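Local atomic coordinates of alanine racemase (Enterococcus faecalis, PDB entry 3E6E), a protein that combines an N-terminal TIM-type barrel with a C-terminal domain rich in beta strands and binds the ligand DCS in a pocket completed by a second subunit. Residues I166-S171 and G186-V191; A34-V39 and P199-V204; E110-A115 and K159-E164. The protein carries 1 engineered substitution. All blocks are in the same frame, centred on the assembly; numbering follows the deposited sequence.

From the N terminus, the chain enters the barrel along strand 34-38, whose contact with 199-204, interaction 2, closes the longest of the three loops. Two shorter loops nest inside it in series. Interaction 3 comes first, bringing helix 109-117 against the loop that leads into strand 165-167. Interaction 1 follows and sets that strand and its continuation against helix 179-193. The chain then reaches 199-204, which touches both other interactions: Tyr201 N lies 2.8 Å from Glu164 O, and Ile166 N 3.0 Å from Tyr201 O, both probable hydrogen bonds. Interaction 2 spans the barrel interior, interaction 1 ties a strand to its outer helix and reaches the ligand pocket, and interaction 3 lies in the outer layer.

Interaction 1: I166-S171 and G186-V191; sequences IFTHFS and GRFKAV. With DCS (D-[3-hydroxy-2-methyl-5-phosphonooxymethyl-pyridin-4-ylmethyl]-N,O-cycloserylamide), chain D.
Phe188, on the inward side of helix 179-193, lays its ring against the chain as it leaves strand 165-167. Thr168 reaches over one face of the ring: its CB is 3.9 Å from Phe188 CD1, and its methyl CG2 is 4.0 Å from the same atom. Thr168 and Phe188 point in opposing directions and overlap alongside each other, so the methyl rests on the ring near CG and CD1 and does not meet the ring's far end. That end reaches the backbone instead, with Phe188 CE1 4.0 Å from Phe167 C, while Ile166 C lies at the ring edge. Phe188 CG is anti to the backbone N (chi1 -170°), which carries the flat ring away from its helix and toward the strand. Strand 165-167, helix 179-193 and strand 201-203 form a beta-alpha-beta unit of the TIM-type barrel, and the large apolar ring suits the buried seam between helix and sheet. Threonine suits its place by having two unlike branches. While CG2 packs on Phe188, OG1 is hydrogen-bonded to Val133 O and Thr135 OG1, so its polar end is satisfied in a buried setting. Ile166, branched and apolar, starts its side chain toward the helix and touches Leu192. One residue beyond Thr168, His169 turns to the pocket and lies with one ring face over the pyridine of DCS, its ND1 3.5 Å from DCS C2. His169 NE2 is hydrogen-bonded to Tyr267 OH of the second subunit, which also binds DCS.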
loop_
_atom_site.group_PDB
_atom_site.type_symbol
_atom_site.label_atom_id
_atom_site.label_comp_id
_atom_site.label_asym_id
_atom_site.label_seq_id
_atom_site.Cartn_x
_atom_site.Cartn_y
_atom_site.Cartn_z
ATOM N N ILE A 166 23.601 22.314 -6.665
ATOM C CA ILE A 166 22.349 23.056 -6.706
ATOM C C ILE A 166 21.483 22.287 -7.688
ATOM O O ILE A 166 21.979 21.595 -8.579
ATOM C CB ILE A 166 22.480 24.509 -7.265
ATOM C CG1 ILE A 166 23.924 24.814 -7.629
ATOM C CG2 ILE A 166 21.925 25.513 -6.279
ATOM C CD1 ILE A 166 24.257 24.416 -9.038
ATOM N N PHE A 167 20.178 22.417 -7.525
ATOM C CA PHE A 167 19.245 21.738 -8.403
ATOM C C PHE A 167 17.835 22.226 -8.145
ATOM O O PHE A 167 17.551 22.878 -7.128
ATOM C CB PHE A 167 19.286 20.236 -8.144
ATOM C CG PHE A 167 18.703 19.845 -6.829
ATOM C CD1 PHE A 167 17.465 19.214 -6.758
ATOM C CD2 PHE A 167 19.378 20.131 -5.656
ATOM C CE1 PHE A 167 16.906 18.873 -5.522
ATOM C CE2 PHE A 167 18.834 19.799 -4.421
ATOM C CZ PHE A 167 17.594 19.168 -4.350
ATOM N N THR A 168 16.964 21.907 -9.090
ATOM C CA THR A 168 15.560 22.230 -8.969
ATOM C C THR A 168 14.778 21.053 -9.560
ATOM O O THR A 168 15.367 20.079 -10.050
ATOM C CB THR A 168 15.193 23.505 -9.696
ATOM O OG1 THR A 168 13.896 23.917 -9.260
ATOM C CG2 THR A 168 15.155 23.280 -11.191
ATOM N N HIS A 169 13.457 21.131 -9.524
ATOM C CA HIS A 169 12.669 20.030 -10.026
ATOM C C HIS A 169 11.545 20.559 -10.887
ATOM O O HIS A 169 10.891 21.531 -10.538
ATOM C CB HIS A 169 12.120 19.222 -8.843
ATOM C CG HIS A 169 11.412 17.964 -9.250
ATOM N ND1 HIS A 169 12.050 16.921 -9.893
ATOM C CD2 HIS A 169 10.108 17.607 -9.159
ATOM C CE1 HIS A 169 11.169 15.982 -10.182
ATOM N NE2 HIS A 169 9.985 16.373 -9.748
ATOM N N PHE A 170 11.324 19.924 -12.025
ATOM C CA PHE A 170 10.265 20.364 -12.916
ATOM C C PHE A 170 8.907 19.742 -12.573
ATOM O O PHE A 170 8.847 18.629 -12.022
ATOM C CB PHE A 170 10.661 20.035 -14.345
ATOM C CG PHE A 170 11.845 20.820 -14.838
ATOM C CD1 PHE A 170 11.688 22.128 -15.281
ATOM C CD2 PHE A 170 13.108 20.236 -14.892
ATOM C CE1 PHE A 170 12.766 22.837 -15.782
ATOM C CE2 PHE A 170 14.193 20.947 -15.390
ATOM C CZ PHE A 170 14.021 22.248 -15.840
ATOM N N SER A 171 7.830 20.457 -12.895
ATOM C CA SER A 171 6.497 19.961 -12.605
ATOM C C SER A 171 5.707 19.628 -13.855
ATOM O O SER A 171 4.669 18.981 -13.771
ATOM C CB SER A 171 5.710 20.980 -11.784
ATOM O OG SER A 171 5.409 22.145 -12.541
ATOM N N GLY A 186 13.996 29.071 -17.118
ATOM C CA GLY A 186 14.383 30.465 -17.048
ATOM C C GLY A 186 14.762 30.878 -15.635
ATOM O O GLY A 186 15.884 31.317 -15.397
ATOM N N ARG A 187 13.835 30.729 -14.694
ATOM C CA ARG A 187 14.084 31.091 -13.305
ATOM C C ARG A 187 15.345 30.431 -12.751
ATOM O O ARG A 187 16.037 31.008 -11.915
ATOM C CB ARG A 187 12.892 30.708 -12.419
ATOM C CG ARG A 187 11.594 31.484 -12.669
ATOM C CD ARG A 187 10.494 31.034 -11.698
ATOM N NE ARG A 187 9.206 31.686 -11.951
ATOM C CZ ARG A 187 8.095 31.461 -11.246
ATOM N NH1 ARG A 187 8.106 30.594 -10.239
ATOM N NH2 ARG A 187 6.975 32.113 -11.537
ATOM N N PHE A 188 15.649 29.222 -13.208
ATOM C CA PHE A 188 16.828 28.530 -12.712
ATOM C C PHE A 188 18.082 29.068 -13.372
ATOM O O PHE A 188 19.193 28.847 -12.883
ATOM C CB PHE A 188 16.734 27.023 -12.957
ATOM C CG PHE A 188 17.813 26.237 -12.264
ATOM C CD1 PHE A 188 17.855 26.166 -10.876
ATOM C CD2 PHE A 188 18.798 25.598 -12.992
ATOM C CE1 PHE A 188 18.868 25.469 -10.231
ATOM C CE2 PHE A 188 19.810 24.901 -12.358
ATOM C CZ PHE A 188 19.849 24.836 -10.980
ATOM N N LYS A 189 17.914 29.754 -14.498
ATOM C CA LYS A 189 19.065 30.330 -15.176
ATOM C C LYS A 189 19.462 31.542 -14.344
ATOM O O LYS A 189 20.634 31.738 -14.025
ATOM C CB LYS A 189 18.719 30.759 -16.604
ATOM C CG LYS A 189 19.951 30.934 -17.475
ATOM C CD LYS A 189 19.658 31.421 -18.899
ATOM C CE LYS A 189 18.991 30.358 -19.782
ATOM N NZ LYS A 189 17.492 30.273 -19.654
ATOM N N ALA A 190 18.460 32.329 -13.962
ATOM C CA ALA A 190 18.677 33.521 -13.160
ATOM C C ALA A 190 19.441 33.173 -11.896
ATOM O O ALA A 190 20.456 33.794 -11.574
ATOM C CB ALA A 190 17.344 34.148 -12.800
ATOM N N VAL A 191 18.958 32.166 -11.199
ATOM C CA VAL A 191 19.544 31.716 -9.942
ATOM C C VAL A 191 21.044 31.480 -10.087
ATOM O O VAL A 191 21.842 31.997 -9.279
ATOM C CB VAL A 191 18.878 30.423 -9.438
ATOM C CG1 VAL A 191 19.572 29.920 -8.182
ATOM C CG2 VAL A 191 17.397 30.652 -9.182
HETATM N N1 DCS D . 14.090 14.430 -8.414
HETATM C C2 DCS D . 13.222 14.832 -7.346
HETATM C C2A DCS D . 13.530 16.056 -6.505
HETATM C C3 DCS D . 12.081 14.057 -7.116
HETATM O O3 DCS D . 11.212 14.365 -6.127
HETATM C C4 DCS D . 11.840 12.896 -7.958
HETATM C C4A DCS D . 10.602 12.051 -7.724
HETATM C C5 DCS D . 12.791 12.575 -9.024
HETATM C C6 DCS D . 13.884 13.345 -9.218
HETATM C C5A DCS D . 12.624 11.399 -9.953
HETATM O O4P DCS D . 11.477 11.627 -10.776
HETATM P P DCS D . 10.937 10.637 -11.900
HETATM O O1P DCS D . 11.994 10.512 -12.885
HETATM O O2P DCS D . 10.606 9.357 -11.281
HETATM O O3P DCS D . 9.755 11.252 -12.495
HETATM N N DCS D . 9.352 12.903 -7.849
HETATM C CA DCS D . 8.078 12.343 -7.674
HETATM C C DCS D . 7.255 12.502 -6.520
HETATM O O DCS D . 7.586 13.192 -5.390
HETATM N ND DCS D . 6.122 11.875 -6.726
HETATM O OG DCS D . 6.162 11.297 -7.978
HETATM C CB DCS D . 7.352 11.582 -8.547
#

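Interaction 2: A34-V39 and P199-V204; sequences ALFAVV and PRYVHV
Phe36 turns the edge of its ring toward the face of Tyr201, a T-shaped (edge-to-face) aromatic pair that crosses the interior of the TIM-type barrel. Strands 34-38 and 201-203 are not neighbours in the barrel sheet; strand 220-223 stands between them, and Met220 from that strand touches Phe36 as well. Long, flat side chains on both strands span that gap, which suits two aromatic residues. The ring centroids are 5.2 Å apart and the planes are inclined at 68°, so the faces are far from parallel, and the edge of the phenylalanine comes in near Tyr201 CZ and OH. The approach is thus displaced toward the phenol end: Phe36 CZ and CE1 are the atoms that touch, and Tyr201 OH lies near the plane of the Phe36 ring, at its edge. Tyr201 CG sits anti to its own carbonyl carbon (chi1 -60°), and this sends the ring across toward strand 34-38. On the opposite face of the tyrosine, the aliphatic part of Arg200 packs with its CG 4.0 Å above the ring plane, so the ring is held between a neighbour in sequence and a distant strand. Further along strand 201-203, His203 is hydrogen-bonded through NE2 to His130 ND1 and through ND1 to Arg222 NH1. Val38, two residues on from Phe36, touches DCS. The nearest approach of the aromatic pair puts Phe36 CZ 3.7 Å from Tyr201 OH and 3.8 Å from Tyr201 CZ.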
loop_
_atom_site.group_PDB
_atom_site.type_symbol
_atom_site.label_atom_id
_atom_site.label_comp_id
_atom_site.label_asym_id
_atom_site.label_seq_id
_atom_site.Cartn_x
_atom_site.Cartn_y
_atom_site.Cartn_z
ATOM N N ALA A 34 26.420 12.895 -15.198
ATOM C CA ALA A 34 26.302 11.758 -14.301
ATOM C C ALA A 34 24.846 11.317 -14.097
ATOM O O ALA A 34 23.911 12.131 -14.084
ATOM C CB ALA A 34 26.943 12.079 -12.960
ATOM N N LEU A 35 24.668 10.015 -13.924
ATOM C CA LEU A 35 23.341 9.466 -13.732
ATOM C C LEU A 35 23.146 9.033 -12.300
ATOM O O LEU A 35 23.857 8.166 -11.794
ATOM C CB LEU A 35 23.125 8.271 -14.663
ATOM C CG LEU A 35 21.746 7.602 -14.659
ATOM C CD1 LEU A 35 21.457 6.945 -13.321
ATOM C CD2 LEU A 35 20.702 8.644 -14.948
ATOM N N PHE A 36 22.192 9.663 -11.634
ATOM C CA PHE A 36 21.890 9.284 -10.278
ATOM C C PHE A 36 20.582 8.532 -10.385
ATOM O O PHE A 36 19.680 8.933 -11.133
ATOM C CB PHE A 36 21.755 10.516 -9.376
ATOM C CG PHE A 36 23.019 10.870 -8.637
ATOM C CD1 PHE A 36 24.244 10.901 -9.297
ATOM C CD2 PHE A 36 22.985 11.189 -7.285
ATOM C CE1 PHE A 36 25.412 11.244 -8.624
ATOM C CE2 PHE A 36 24.152 11.536 -6.603
ATOM C CZ PHE A 36 25.366 11.561 -7.278
ATOM N N ALA A 37 20.497 7.424 -9.656
ATOM C CA ALA A 37 19.303 6.594 -9.655
ATOM C C ALA A 37 18.494 6.803 -8.384
ATOM O O ALA A 37 18.944 6.484 -7.285
ATOM C CB ALA A 37 19.694 5.124 -9.795
ATOM N N VAL A 38 17.302 7.364 -8.534
ATOM C CA VAL A 38 16.430 7.587 -7.386
ATOM C C VAL A 38 15.701 6.270 -7.150
ATOM O O VAL A 38 15.021 5.764 -8.046
ATOM C CB VAL A 38 15.435 8.737 -7.665
ATOM C CG1 VAL A 38 15.058 8.752 -9.115
ATOM C CG2 VAL A 38 14.205 8.587 -6.804
ATOM N N VAL A 39 15.877 5.709 -5.954
ATOM C CA VAL A 39 15.267 4.434 -5.590
ATOM C C VAL A 39 14.446 4.491 -4.308
ATOM O O VAL A 39 14.448 3.537 -3.522
ATOM C CB VAL A 39 16.331 3.330 -5.408
ATOM C CG1 VAL A 39 17.098 3.114 -6.706
ATOM C CG2 VAL A 39 17.268 3.704 -4.266
ATOM N N PRO A 199 28.996 24.252 -7.893
ATOM C CA PRO A 199 29.513 23.071 -7.198
ATOM C C PRO A 199 29.724 21.875 -8.107
ATOM O O PRO A 199 29.644 21.994 -9.322
ATOM C CB PRO A 199 28.461 22.813 -6.126
ATOM C CG PRO A 199 27.188 23.515 -6.648
ATOM C CD PRO A 199 27.532 24.226 -7.935
ATOM N N ARG A 200 29.996 20.720 -7.512
ATOM C CA ARG A 200 30.238 19.505 -8.277
ATOM C C ARG A 200 29.054 19.117 -9.127
ATOM O O ARG A 200 29.217 18.698 -10.268
ATOM C CB ARG A 200 30.565 18.343 -7.342
ATOM C CG ARG A 200 31.119 17.110 -8.048
ATOM C CD ARG A 200 31.389 15.979 -7.057
ATOM N NE ARG A 200 32.049 16.453 -5.835
ATOM C CZ ARG A 200 32.427 15.670 -4.824
ATOM N NH1 ARG A 200 32.220 14.355 -4.880
ATOM N NH2 ARG A 200 32.982 16.209 -3.742
ATOM N N TYR A 201 27.857 19.259 -8.565
ATOM C CA TYR A 201 26.624 18.887 -9.264
ATOM C C TYR A 201 25.640 20.025 -9.539
ATOM O O TYR A 201 25.331 20.832 -8.667
ATOM C CB TYR A 201 25.903 17.791 -8.476
ATOM C CG TYR A 201 26.707 16.529 -8.308
ATOM C CD1 TYR A 201 27.156 16.129 -7.052
ATOM C CD2 TYR A 201 26.993 15.716 -9.399
ATOM C CE1 TYR A 201 27.868 14.938 -6.883
ATOM C CE2 TYR A 201 27.704 14.525 -9.243
ATOM C CZ TYR A 201 28.135 14.137 -7.983
ATOM O OH TYR A 201 28.801 12.938 -7.820
ATOM N N VAL A 202 25.150 20.079 -10.769
ATOM C CA VAL A 202 24.187 21.090 -11.158
ATOM C C VAL A 202 23.129 20.288 -11.901
ATOM O O VAL A 202 23.280 19.974 -13.082
ATOM C CB VAL A 202 24.849 22.142 -12.062
ATOM C CG1 VAL A 202 23.903 23.325 -12.278
ATOM C CG2 VAL A 202 26.147 22.601 -11.422
ATOM N N HIS A 203 22.063 19.940 -11.185
ATOM C CA HIS A 203 21.008 19.107 -11.747
ATOM C C HIS A 203 19.575 19.596 -11.673
ATOM O O HIS A 203 19.133 20.151 -10.671
ATOM C CB HIS A 203 21.098 17.718 -11.124
ATOM C CG HIS A 203 21.314 17.722 -9.642
ATOM N ND1 HIS A 203 20.282 17.601 -8.737
ATOM C CD2 HIS A 203 22.451 17.781 -8.909
ATOM C CE1 HIS A 203 20.774 17.578 -7.510
ATOM N NE2 HIS A 203 22.088 17.686 -7.586
ATOM N N VAL A 204 18.843 19.345 -12.754
ATOM C CA VAL A 204 17.450 19.759 -12.866
ATOM C C VAL A 204 16.610 18.666 -13.519
ATOM O O VAL A 204 15.400 18.612 -13.326
ATOM C CB VAL A 204 17.332 21.022 -13.751
ATOM C CG1 VAL A 204 18.336 22.063 -13.304
ATOM C CG2 VAL A 204 17.570 20.661 -15.213
#

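Interaction 3: E110-A115 and K159-E164; sequences EWLEAA and KEFLWE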
loop_
_atom_site.group_PDB
_atom_site.type_symbol
_atom_site.label_atom_id
_atom_site.label_comp_id
_atom_site.label_asym_id
_atom_site.label_seq_id
_atom_site.Cartn_x
_atom_site.Cartn_y
_atom_site.Cartn_z
ATOM N N GLU A 110 17.429 29.540 7.507
ATOM C CA GLU A 110 17.259 29.189 8.906
ATOM C C GLU A 110 17.926 27.851 9.246
ATOM O O GLU A 110 18.761 27.783 10.157
ATOM C CB GLU A 110 15.762 29.161 9.264
ATOM C CG GLU A 110 14.796 28.917 8.094
ATOM C CD GLU A 110 14.443 30.181 7.297
ATOM O OE1 GLU A 110 15.187 30.546 6.357
ATOM O OE2 GLU A 110 13.412 30.816 7.612
ATOM N N TRP A 111 17.571 26.804 8.497
ATOM C CA TRP A 111 18.120 25.458 8.701
ATOM C C TRP A 111 19.649 25.454 8.719
ATOM O O TRP A 111 20.272 25.008 9.686
ATOM C CB TRP A 111 17.639 24.509 7.588
ATOM C CG TRP A 111 17.864 23.024 7.860
ATOM C CD1 TRP A 111 17.012 22.172 8.508
ATOM C CD2 TRP A 111 19.005 22.231 7.483
ATOM N NE1 TRP A 111 17.548 20.905 8.556
ATOM C CE2 TRP A 111 18.768 20.913 7.935
ATOM C CE3 TRP A 111 20.199 22.508 6.808
ATOM C CZ2 TRP A 111 19.684 19.870 7.734
ATOM C CZ3 TRP A 111 21.111 21.467 6.607
ATOM C CH2 TRP A 111 20.844 20.163 7.071
ATOM N N LEU A 112 20.239 25.939 7.632
ATOM C CA LEU A 112 21.690 26.002 7.480
ATOM C C LEU A 112 22.429 26.573 8.694
ATOM O O LEU A 112 23.332 25.937 9.237
ATOM C CB LEU A 112 22.042 26.829 6.239
ATOM C CG LEU A 112 22.045 26.122 4.887
ATOM C CD1 LEU A 112 22.135 27.147 3.768
ATOM C CD2 LEU A 112 23.214 25.161 4.834
ATOM N N GLU A 113 22.047 27.776 9.113
ATOM C CA GLU A 113 22.696 28.410 10.252
ATOM C C GLU A 113 22.433 27.631 11.532
ATOM O O GLU A 113 23.144 27.787 12.530
ATOM C CB GLU A 113 22.232 29.862 10.395
ATOM C CG GLU A 113 20.775 30.060 10.722
ATOM C CD GLU A 113 20.309 31.449 10.335
ATOM O OE1 GLU A 113 19.196 31.855 10.742
ATOM O OE2 GLU A 113 21.063 32.135 9.604
ATOM N N ALA A 114 21.417 26.776 11.491
ATOM C CA ALA A 114 21.074 25.957 12.644
ATOM C C ALA A 114 21.934 24.694 12.654
ATOM O O ALA A 114 22.445 24.297 13.698
ATOM C CB ALA A 114 19.601 25.592 12.608
ATOM N N ALA A 115 22.094 24.067 11.492
ATOM C CA ALA A 115 22.899 22.853 11.393
ATOM C C ALA A 115 24.346 23.179 11.763
ATOM O O ALA A 115 25.061 22.363 12.342
ATOM C CB ALA A 115 22.824 22.291 9.974
ATOM N N LYS A 159 32.309 26.092 6.324
ATOM C CA LYS A 159 33.384 25.181 5.950
ATOM C C LYS A 159 33.381 23.915 6.801
ATOM O O LYS A 159 34.232 23.042 6.634
ATOM C CB LYS A 159 34.747 25.815 6.239
ATOM C CG LYS A 159 35.665 24.952 7.091
ATOM C CD LYS A 159 35.534 25.297 8.566
ATOM C CE LYS A 159 36.204 26.625 8.884
ATOM N NZ LYS A 159 35.642 27.739 8.072
ATOM N N GLU A 160 32.417 23.822 7.711
ATOM C CA GLU A 160 31.784 22.585 8.151
ATOM C C GLU A 160 30.857 22.028 7.074
ATOM O O GLU A 160 30.476 20.858 7.114
ATOM C CB GLU A 160 31.006 22.812 9.448
ATOM C CG GLU A 160 31.886 23.053 10.664
ATOM C CD GLU A 160 31.782 24.473 11.186
ATOM O OE1 GLU A 160 31.762 24.654 12.421
ATOM O OE2 GLU A 160 31.721 25.408 10.359
ATOM N N PHE A 161 30.499 22.874 6.114
ATOM C CA PHE A 161 29.659 22.456 5.003
ATOM C C PHE A 161 30.580 22.132 3.828
ATOM O O PHE A 161 31.801 22.198 3.949
ATOM C CB PHE A 161 28.720 23.596 4.588
ATOM C CG PHE A 161 27.787 24.055 5.676
ATOM C CD1 PHE A 161 26.757 23.232 6.126
ATOM C CD2 PHE A 161 27.926 25.315 6.239
ATOM C CE1 PHE A 161 25.885 23.660 7.116
ATOM C CE2 PHE A 161 27.055 25.751 7.232
ATOM C CZ PHE A 161 26.033 24.922 7.672
ATOM N N LEU A 162 29.983 21.783 2.693
ATOM C CA LEU A 162 30.742 21.519 1.478
ATOM C C LEU A 162 30.034 22.086 0.251
ATOM O O LEU A 162 30.671 22.639 -0.645
ATOM C CB LEU A 162 30.972 20.017 1.304
ATOM C CG LEU A 162 31.529 19.566 -0.048
ATOM C CD1 LEU A 162 32.780 20.356 -0.403
ATOM C CD2 LEU A 162 31.816 18.073 -0.041
ATOM N N TRP A 163 28.713 21.945 0.219
ATOM C CA TRP A 163 27.930 22.330 -0.949
ATOM C C TRP A 163 28.171 21.572 -2.250
ATOM O O TRP A 163 28.809 22.086 -3.170
ATOM C CB TRP A 163 28.114 23.818 -1.252
ATOM C CG TRP A 163 27.241 24.317 -2.362
ATOM C CD1 TRP A 163 25.948 23.956 -2.615
ATOM C CD2 TRP A 163 27.593 25.269 -3.371
ATOM N NE1 TRP A 163 25.477 24.625 -3.719
ATOM C CE2 TRP A 163 26.468 25.439 -4.202
ATOM C CE3 TRP A 163 28.751 26.001 -3.659
ATOM C CZ2 TRP A 163 26.467 26.304 -5.295
ATOM C CZ3 TRP A 163 28.747 26.859 -4.744
ATOM C CH2 TRP A 163 27.613 27.002 -5.548
ATOM N N GLU A 164 27.656 20.349 -2.322
ATOM C CA GLU A 164 27.938 19.459 -3.417
ATOM C C GLU A 164 27.218 19.903 -4.665
ATOM O O GLU A 164 27.645 19.575 -5.771
ATOM C CB GLU A 164 27.511 18.050 -3.049
ATOM C CG GLU A 164 28.600 17.035 -3.191
ATOM C CD GLU A 164 28.206 15.725 -2.583
ATOM O OE1 GLU A 164 27.239 15.107 -3.085
ATOM O OE2 GLU A 164 28.859 15.326 -1.593
#
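In the helical shell of the barrel, helix 109-117 packs on the loop that joins helix 145-158 to strand 165-167, and Phe161 of that loop makes the join. Its ring crosses Leu112 at a slant, and the methyl CD2 sits over one face in a CH-pi contact, 4.2 Å from the ring centroid and 25° off the normal. The methyl is offset toward the rim, where CD2 comes within 3.8 Å of Phe161 CE1. The ring also reaches the helix backbone, with CZ 3.3 Å from Leu112 O. Ala115, one helical turn later, meets the ring edge through its CB, 4.4 Å from Phe161 CE1. A small side chain suits this position because the same CB also lies over a face of the Trp111 ring. With chi1 at -60°, Phe161 holds its ring beside the backbone N and aims it at the helix. Val155 of helix 145-158 touches both Leu112 and Phe161, making the cluster a buried apolar seam between two helices and the loop. The loop thus packs on a helix of the outer layer, in a fold whose alternating strands and outer helices, joined by loops, are the mark of the TIM barrel.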